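Local coordinates for NigD-like protein (Bacteroides vulgatus ATCC 8482, PDB 3K6O), which is of unknown function but, as a NigD-like protein carrying a signal sequence, probably works outside the cytoplasm through an OB domain joined to a beta sandwich, at residues E39-L53 and E70-L84. Numbering follows the deposited sequence. Where two conformers were deposited one is given.
With SO4 (sulfate ion), chain F; SO4 (sulfate ion), chain G.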
loop_
_atom_site.group_PDB
_atom_site.type_symbol
_atom_site.label_atom_id
_atom_site.label_comp_id
_atom_site.label_asym_id
_atom_site.label_seq_id
_atom_site.Cartn_x
_atom_site.Cartn_y
_atom_site.Cartn_z
ATOM N N GLU A 39 -9.190 -2.462 -13.278
ATOM C CA GLU A 39 -9.507 -3.642 -14.068
ATOM C C GLU A 39 -9.685 -4.877 -13.193
ATOM O O GLU A 39 -8.911 -5.112 -12.280
ATOM C CB GLU A 39 -8.427 -3.921 -15.095
ATOM C CG GLU A 39 -8.343 -2.838 -16.146
ATOM C CD GLU A 39 -7.328 -3.172 -17.208
ATOM O OE1 GLU A 39 -6.250 -3.718 -16.860
ATOM O OE2 GLU A 39 -7.639 -2.933 -18.387
ATOM N N LYS A 40 -10.703 -5.672 -13.506
ATOM C CA LYS A 40 -11.037 -6.847 -12.739
ATOM C C LYS A 40 -10.488 -8.054 -13.465
ATOM O O LYS A 40 -10.721 -8.220 -14.677
ATOM C CB LYS A 40 -12.540 -6.995 -12.614
ATOM C CG LYS A 40 -13.275 -5.832 -11.924
ATOM C CD LYS A 40 -14.748 -6.202 -11.789
ATOM C CE LYS A 40 -15.686 -5.057 -12.203
ATOM N NZ LYS A 40 -15.497 -3.824 -11.328
ATOM N N LEU A 41 -9.807 -8.907 -12.714
ATOM C CA LEU A 41 -9.151 -10.089 -13.260
ATOM C C LEU A 41 -9.830 -11.345 -12.758
ATOM O O LEU A 41 -10.026 -11.499 -11.537
ATOM C CB LEU A 41 -7.675 -10.093 -12.840
ATOM C CG LEU A 41 -6.851 -8.832 -13.145
ATOM C CD1 LEU A 41 -5.406 -9.006 -12.678
ATOM C CD2 LEU A 41 -6.916 -8.490 -14.624
ATOM N N TRP A 42 -10.216 -12.226 -13.692
ATOM C CA TRP A 42 -10.719 -13.512 -13.336
ATOM C C TRP A 42 -9.624 -14.590 -13.313
ATOM O O TRP A 42 -8.896 -14.794 -14.320
ATOM C CB TRP A 42 -11.828 -13.936 -14.300
ATOM C CG TRP A 42 -12.512 -15.182 -13.833
ATOM C CD1 TRP A 42 -12.367 -16.437 -14.329
ATOM C CD2 TRP A 42 -13.421 -15.288 -12.726
ATOM N NE1 TRP A 42 -13.144 -17.321 -13.620
ATOM C CE2 TRP A 42 -13.802 -16.641 -12.630
ATOM C CE3 TRP A 42 -13.953 -14.359 -11.813
ATOM C CZ2 TRP A 42 -14.682 -17.105 -11.643
ATOM C CZ3 TRP A 42 -14.830 -14.815 -10.826
ATOM C CH2 TRP A 42 -15.187 -16.173 -10.754
ATOM N N VAL A 43 -9.536 -15.318 -12.202
ATOM C CA VAL A 43 -8.511 -16.361 -12.045
ATOM C C VAL A 43 -8.941 -17.686 -12.676
ATOM O O VAL A 43 -9.844 -18.356 -12.165
ATOM C CB VAL A 43 -8.139 -16.592 -10.555
ATOM C CG1 VAL A 43 -7.004 -17.640 -10.439
ATOM C CG2 VAL A 43 -7.735 -15.261 -9.858
ATOM N N VAL A 44 -8.310 -18.068 -13.791
ATOM C CA VAL A 44 -8.647 -19.321 -14.452
ATOM C C VAL A 44 -7.574 -20.388 -14.209
ATOM O O VAL A 44 -7.843 -21.542 -14.419
ATOM C CB VAL A 44 -8.880 -19.164 -15.994
ATOM C CG1 VAL A 44 -10.074 -18.261 -16.259
ATOM C CG2 VAL A 44 -7.612 -18.593 -16.706
ATOM N N GLN A 45 -6.368 -19.991 -13.801
ATOM C CA GLN A 45 -5.339 -20.924 -13.363
ATOM C C GLN A 45 -4.667 -20.340 -12.123
ATOM O O GLN A 45 -4.524 -19.121 -11.999
ATOM C CB GLN A 45 -4.304 -21.140 -14.471
ATOM C CG GLN A 45 -4.857 -21.847 -15.755
ATOM C CD GLN A 45 -3.892 -21.861 -16.913
ATOM O OE1 GLN A 45 -2.750 -21.419 -16.786
ATOM N NE2 GLN A 45 -4.351 -22.360 -18.078
ATOM N N HIS A 46 -4.252 -21.210 -11.214
ATOM C CA HIS A 46 -3.513 -20.794 -10.024
ATOM C C HIS A 46 -2.454 -21.838 -9.670
ATOM O O HIS A 46 -2.676 -23.035 -9.820
ATOM C CB HIS A 46 -4.468 -20.580 -8.855
ATOM C CG HIS A 46 -5.112 -21.833 -8.388
ATOM N ND1 HIS A 46 -4.869 -22.373 -7.146
ATOM C CD2 HIS A 46 -5.943 -22.696 -9.022
ATOM C CE1 HIS A 46 -5.549 -23.500 -7.023
ATOM N NE2 HIS A 46 -6.189 -23.729 -8.156
ATOM N N ILE A 47 -1.290 -21.370 -9.225
ATOM C CA ILE A 47 -0.174 -22.230 -8.829
ATOM C C ILE A 47 -0.088 -22.242 -7.290
ATOM O O ILE A 47 0.500 -23.142 -6.691
ATOM C CB ILE A 47 1.148 -21.679 -9.422
ATOM C CG1 ILE A 47 1.075 -21.647 -10.950
ATOM C CG2 ILE A 47 2.383 -22.451 -8.925
ATOM C CD1 ILE A 47 0.773 -22.981 -11.606
ATOM N N VAL A 48 -0.677 -21.215 -6.666
ATOM C CA VAL A 48 -0.779 -21.127 -5.222
ATOM C C VAL A 48 -2.250 -20.971 -4.843
ATOM O O VAL A 48 -3.069 -20.593 -5.692
ATOM C CB VAL A 48 0.039 -19.943 -4.676
ATOM C CG1 VAL A 48 1.519 -20.161 -4.962
ATOM C CG2 VAL A 48 -0.477 -18.615 -5.275
ATOM N N PRO A 49 -2.600 -21.301 -3.587
ATOM C CA PRO A 49 -3.988 -21.227 -3.138
ATOM C C PRO A 49 -4.549 -19.823 -3.219
ATOM O O PRO A 49 -3.858 -18.859 -2.904
ATOM C CB PRO A 49 -3.921 -21.661 -1.666
ATOM C CG PRO A 49 -2.706 -22.569 -1.601
ATOM C CD PRO A 49 -1.732 -21.995 -2.616
ATOM N N TYR A 50 -5.810 -19.703 -3.619
ATOM C CA TYR A 50 -6.456 -18.400 -3.637
ATOM C C TYR A 50 -7.929 -18.413 -3.242
ATOM O O TYR A 50 -8.481 -17.372 -2.971
ATOM C CB TYR A 50 -6.282 -17.756 -5.032
ATOM C CG TYR A 50 -7.305 -18.238 -6.012
ATOM C CD1 TYR A 50 -7.219 -19.522 -6.542
ATOM C CD2 TYR A 50 -8.394 -17.441 -6.368
ATOM C CE1 TYR A 50 -8.174 -19.996 -7.433
ATOM C CE2 TYR A 50 -9.356 -17.909 -7.262
ATOM C CZ TYR A 50 -9.231 -19.185 -7.793
ATOM O OH TYR A 50 -10.167 -19.685 -8.640
ATOM N N ARG A 51 -8.574 -19.566 -3.215
ATOM C CA ARG A 51 -10.039 -19.613 -3.073
ATOM C C ARG A 51 -10.565 -19.044 -1.774
ATOM O O ARG A 51 -11.704 -18.611 -1.717
ATOM C CB ARG A 51 -10.558 -21.045 -3.215
ATOM C CG ARG A 51 -10.482 -21.523 -4.627
ATOM C CD ARG A 51 -11.233 -22.840 -4.789
ATOM N NE ARG A 51 -11.047 -23.356 -6.129
ATOM C CZ ARG A 51 -10.167 -24.293 -6.467
ATOM N NH1 ARG A 51 -9.358 -24.838 -5.560
ATOM N NH2 ARG A 51 -10.104 -24.697 -7.733
ATOM N N ASP A 52 -9.705 -19.035 -0.764
ATOM C CA ASP A 52 -10.161 -18.545 0.544
ATOM C C ASP A 52 -9.793 -17.087 0.825
ATOM O O ASP A 52 -10.010 -16.588 1.945
ATOM C CB ASP A 52 -9.699 -19.488 1.661
ATOM C CG ASP A 52 -10.017 -20.929 1.347
ATOM O OD1 ASP A 52 -11.191 -21.222 1.029
ATOM O OD2 ASP A 52 -9.088 -21.762 1.369
ATOM N N LEU A 53 -9.347 -16.370 -0.208
ATOM C CA LEU A 53 -9.098 -14.962 -0.057
ATOM C C LEU A 53 -10.433 -14.263 0.146
ATOM O O LEU A 53 -11.448 -14.666 -0.406
ATOM C CB LEU A 53 -8.337 -14.401 -1.261
ATOM C CG LEU A 53 -6.901 -14.913 -1.355
ATOM C CD1 LEU A 53 -6.274 -14.589 -2.692
ATOM C CD2 LEU A 53 -6.065 -14.343 -0.222
ATOM N N GLU A 70 -14.496 -11.623 -19.822
ATOM C CA GLU A 70 -15.909 -11.794 -20.069
ATOM C C GLU A 70 -16.637 -11.285 -18.858
ATOM O O GLU A 70 -16.046 -11.204 -17.777
ATOM C CB GLU A 70 -16.245 -13.285 -20.219
ATOM C CG GLU A 70 -15.858 -14.141 -18.966
ATOM C CD GLU A 70 -14.353 -14.366 -18.835
ATOM O OE1 GLU A 70 -13.739 -14.755 -19.841
ATOM O OE2 GLU A 70 -13.786 -14.153 -17.744
ATOM N N SER A 71 -17.906 -10.928 -19.030
ATOM C CA SER A 71 -18.803 -10.675 -17.932
ATOM C C SER A 71 -18.270 -9.586 -16.987
ATOM O O SER A 71 -18.567 -9.611 -15.782
ATOM C CB SER A 71 -19.023 -12.013 -17.191
ATOM O OG SER A 71 -20.195 -12.035 -16.376
ATOM N N GLY A 72 -17.504 -8.641 -17.551
ATOM C CA GLY A 72 -16.930 -7.486 -16.836
ATOM C C GLY A 72 -15.488 -7.658 -16.340
ATOM O O GLY A 72 -14.912 -6.724 -15.751
ATOM N N PHE A 73 -14.915 -8.857 -16.526
ATOM C CA PHE A 73 -13.521 -9.098 -16.167
ATOM C C PHE A 73 -12.698 -8.773 -17.378
ATOM O O PHE A 73 -12.922 -9.333 -18.456
ATOM C CB PHE A 73 -13.308 -10.552 -15.685
ATOM C CG PHE A 73 -14.147 -10.891 -14.499
ATOM C CD1 PHE A 73 -13.823 -10.408 -13.269
ATOM C CD2 PHE A 73 -15.321 -11.602 -14.636
ATOM C CE1 PHE A 73 -14.637 -10.648 -12.157
ATOM C CE2 PHE A 73 -16.130 -11.854 -13.551
ATOM C CZ PHE A 73 -15.778 -11.380 -12.296
ATOM N N ALA A 74 -11.788 -7.827 -17.219
ATOM C CA ALA A 74 -10.959 -7.386 -18.319
ATOM C C ALA A 74 -10.122 -8.528 -18.885
ATOM O O ALA A 74 -9.965 -8.624 -20.103
ATOM C CB ALA A 74 -10.037 -6.237 -17.850
ATOM N N TYR A 75 -9.544 -9.345 -17.993
ATOM C CA TYR A 75 -8.667 -10.445 -18.362
ATOM C C TYR A 75 -8.891 -11.686 -17.504
ATOM O O TYR A 75 -9.286 -11.592 -16.346
ATOM C CB TYR A 75 -7.203 -10.047 -18.204
ATOM C CG TYR A 75 -6.774 -8.895 -19.068
ATOM C CD1 TYR A 75 -6.356 -9.101 -20.381
ATOM C CD2 TYR A 75 -6.752 -7.607 -18.562
ATOM C CE1 TYR A 75 -5.966 -8.049 -21.173
ATOM C CE2 TYR A 75 -6.361 -6.553 -19.344
ATOM C CZ TYR A 75 -5.963 -6.779 -20.645
ATOM O OH TYR A 75 -5.576 -5.716 -21.410
ATOM N N ASN A 76 -8.609 -12.833 -18.102
ATOM C CA ASN A 76 -8.495 -14.106 -17.415
ATOM C C ASN A 76 -7.020 -14.318 -17.187
ATOM O O ASN A 76 -6.233 -14.170 -18.125
ATOM C CB ASN A 76 -9.042 -15.249 -18.258
ATOM C CG ASN A 76 -10.524 -15.147 -18.487
ATOM O OD1 ASN A 76 -11.269 -14.613 -17.640
ATOM N ND2 ASN A 76 -10.978 -15.690 -19.629
ATOM N N ILE A 77 -6.643 -14.642 -15.949
ATOM C CA ILE A 77 -5.235 -14.749 -15.587
ATOM C C ILE A 77 -4.857 -16.079 -14.953
ATOM O O ILE A 77 -5.718 -16.838 -14.497
ATOM C CB ILE A 77 -4.792 -13.589 -14.618
ATOM C CG1 ILE A 77 -5.457 -13.729 -13.236
ATOM C CG2 ILE A 77 -5.154 -12.240 -15.213
ATOM C CD1 ILE A 77 -4.708 -13.068 -12.068
ATOM N N ARG A 78 -3.549 -16.347 -14.941
ATOM C CA ARG A 78 -2.970 -17.346 -14.076
ATOM C C ARG A 78 -2.362 -16.595 -12.892
ATOM O O ARG A 78 -1.569 -15.655 -13.074
ATOM C CB ARG A 78 -1.869 -18.159 -14.788
ATOM C CG ARG A 78 -1.155 -19.097 -13.875
ATOM C CD ARG A 78 -0.310 -20.110 -14.573
ATOM N NE ARG A 78 0.670 -19.524 -15.464
ATOM C CZ ARG A 78 0.647 -19.610 -16.795
ATOM N NH1 ARG A 78 -0.330 -20.242 -17.443
ATOM N NH2 ARG A 78 1.613 -19.041 -17.491
ATOM N N LEU A 79 -2.717 -17.020 -11.694
ATOM C CA LEU A 79 -2.145 -16.460 -10.481
ATOM C C LEU A 79 -0.938 -17.319 -10.120
ATOM O O LEU A 79 -1.109 -18.417 -9.615
ATOM C CB LEU A 79 -3.181 -16.466 -9.354
ATOM C CG LEU A 79 -2.713 -15.979 -7.987
ATOM C CD1 LEU A 79 -2.218 -14.501 -8.047
ATOM C CD2 LEU A 79 -3.821 -16.147 -6.959
ATOM N N ASN A 80 0.266 -16.818 -10.424
ATOM C CA ASN A 80 1.516 -17.576 -10.245
ATOM C C ASN A 80 2.004 -17.596 -8.791
ATOM O O ASN A 80 2.589 -18.559 -8.361
ATOM C CB ASN A 80 2.644 -17.019 -11.133
ATOM C CG ASN A 80 2.296 -17.002 -12.624
ATOM O OD1 ASN A 80 1.801 -17.988 -13.171
ATOM N ND2 ASN A 80 2.573 -15.875 -13.286
ATOM N N ASP A 81 1.734 -16.543 -8.041
ATOM C CA ASP A 81 2.268 -16.359 -6.696
ATOM C C ASP A 81 1.735 -15.057 -6.163
ATOM O O ASP A 81 1.287 -14.191 -6.941
ATOM C CB ASP A 81 3.797 -16.256 -6.736
ATOM C CG ASP A 81 4.451 -16.524 -5.403
ATOM O OD1 ASP A 81 3.770 -16.816 -4.413
ATOM O OD2 ASP A 81 5.686 -16.408 -5.352
ATOM N N TYR A 82 1.772 -14.911 -4.844
ATOM C CA TYR A 82 1.547 -13.618 -4.245
ATOM C C TYR A 82 1.993 -13.613 -2.793
ATOM O O TYR A 82 2.339 -14.651 -2.225
ATOM C CB TYR A 82 0.068 -13.231 -4.340
ATOM C CG TYR A 82 -0.851 -14.123 -3.540
ATOM C CD1 TYR A 82 -1.312 -15.299 -4.064
ATOM C CD2 TYR A 82 -1.243 -13.789 -2.256
ATOM C CE1 TYR A 82 -2.129 -16.112 -3.339
ATOM C CE2 TYR A 82 -2.064 -14.608 -1.531
ATOM C CZ TYR A 82 -2.491 -15.772 -2.087
ATOM O OH TYR A 82 -3.338 -16.592 -1.408
ATOM N N THR A 83 1.996 -12.431 -2.201
ATOM C CA THR A 83 2.137 -12.311 -0.758
ATOM C C THR A 83 1.078 -11.369 -0.232
ATOM O O THR A 83 0.623 -10.475 -0.956
ATOM C CB THR A 83 3.548 -11.857 -0.342
ATOM O OG1 THR A 83 3.674 -11.987 1.081
ATOM C CG2 THR A 83 3.827 -10.398 -0.761
ATOM N N LEU A 84 0.626 -11.598 0.996
ATOM C CA LEU A 84 -0.376 -10.729 1.598
ATOM C C LEU A 84 0.243 -9.413 1.993
ATOM O O LEU A 84 1.342 -9.362 2.541
ATOM C CB LEU A 84 -1.006 -11.368 2.834
ATOM C CG LEU A 84 -1.995 -12.494 2.537
ATOM C CD1 LEU A 84 -2.458 -13.144 3.855
ATOM C CD2 LEU A 84 -3.181 -11.971 1.706
HETATM S S SO4 F . -7.513 -23.361 -2.934
HETATM O O1 SO4 F . -8.784 -24.079 -3.153
HETATM O O2 SO4 F . -7.529 -22.917 -1.536
HETATM O O3 SO4 F . -6.319 -24.192 -3.182
HETATM O O4 SO4 F . -7.396 -22.260 -3.908
HETATM S S SO4 G . -7.587 -26.807 -8.564
HETATM O O1 SO4 G . -8.351 -26.067 -9.576
HETATM O O2 SO4 G . -7.323 -25.970 -7.405
HETATM O O3 SO4 G . -8.384 -27.942 -8.092
HETATM O O4 SO4 G . -6.303 -27.200 -9.157
HETATM O O HOH W 1 -12.553 -5.102 -15.517
#
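Ile77 O takes two backbone donors from segment 39-53, beside it in the sheet: Val44 N at 3.0 Å, nearly in line with the carbonyl, and Gln45 N at 3.3 Å, in the carbonyl plane on a lone pair. This double grip marks a beta bulge, since the parallel register of Val43 with Ile77 resumes one residue later as Gln45 with Arg78, where the chain turns a corner at Val44. Beyond it, Leu79 N donates to Gln45 O and Ile47 N to Leu79 O. On the face that carries Trp42, Asn76, Gln45 and Arg78, Gln45 OE1 accepts Arg78 NH1 at 2.8 Å, with amide and guanidinium planes only 18° apart. The bend of Arg78 at chi3 (56°) brings its NE to Asn80 OD1 as well, so two partners lie at the guanidinium edge and fix its plane; Asn80 ND2 is hydrogen-bonded to Asn62 OD1. With an alanine here, Gln45 OE1 and Asn80 OD1 would probably lose this donor, and the Gln45 amide would be held less firmly. At the start of the pairing, Trp42 CE3 sits 3.5 Å from Phe73 CZ, over one face of the phenyl ring; the planes meet at 50°, and Tyr28 and Tyr32 add edge-to-face contacts to Phe73. At the far end Tyr82 OH donates to Pro49 O at 2.8 Å. Val48 CG2 packs against Tyr82 CE1, and Leu79 CD2 meets Tyr50 CB. Backbone bonds thus set the strand pairing within the N-terminal OB domain, and the tyrosine hydroxyl ties down the loop that follows, with apolar contacts beside it.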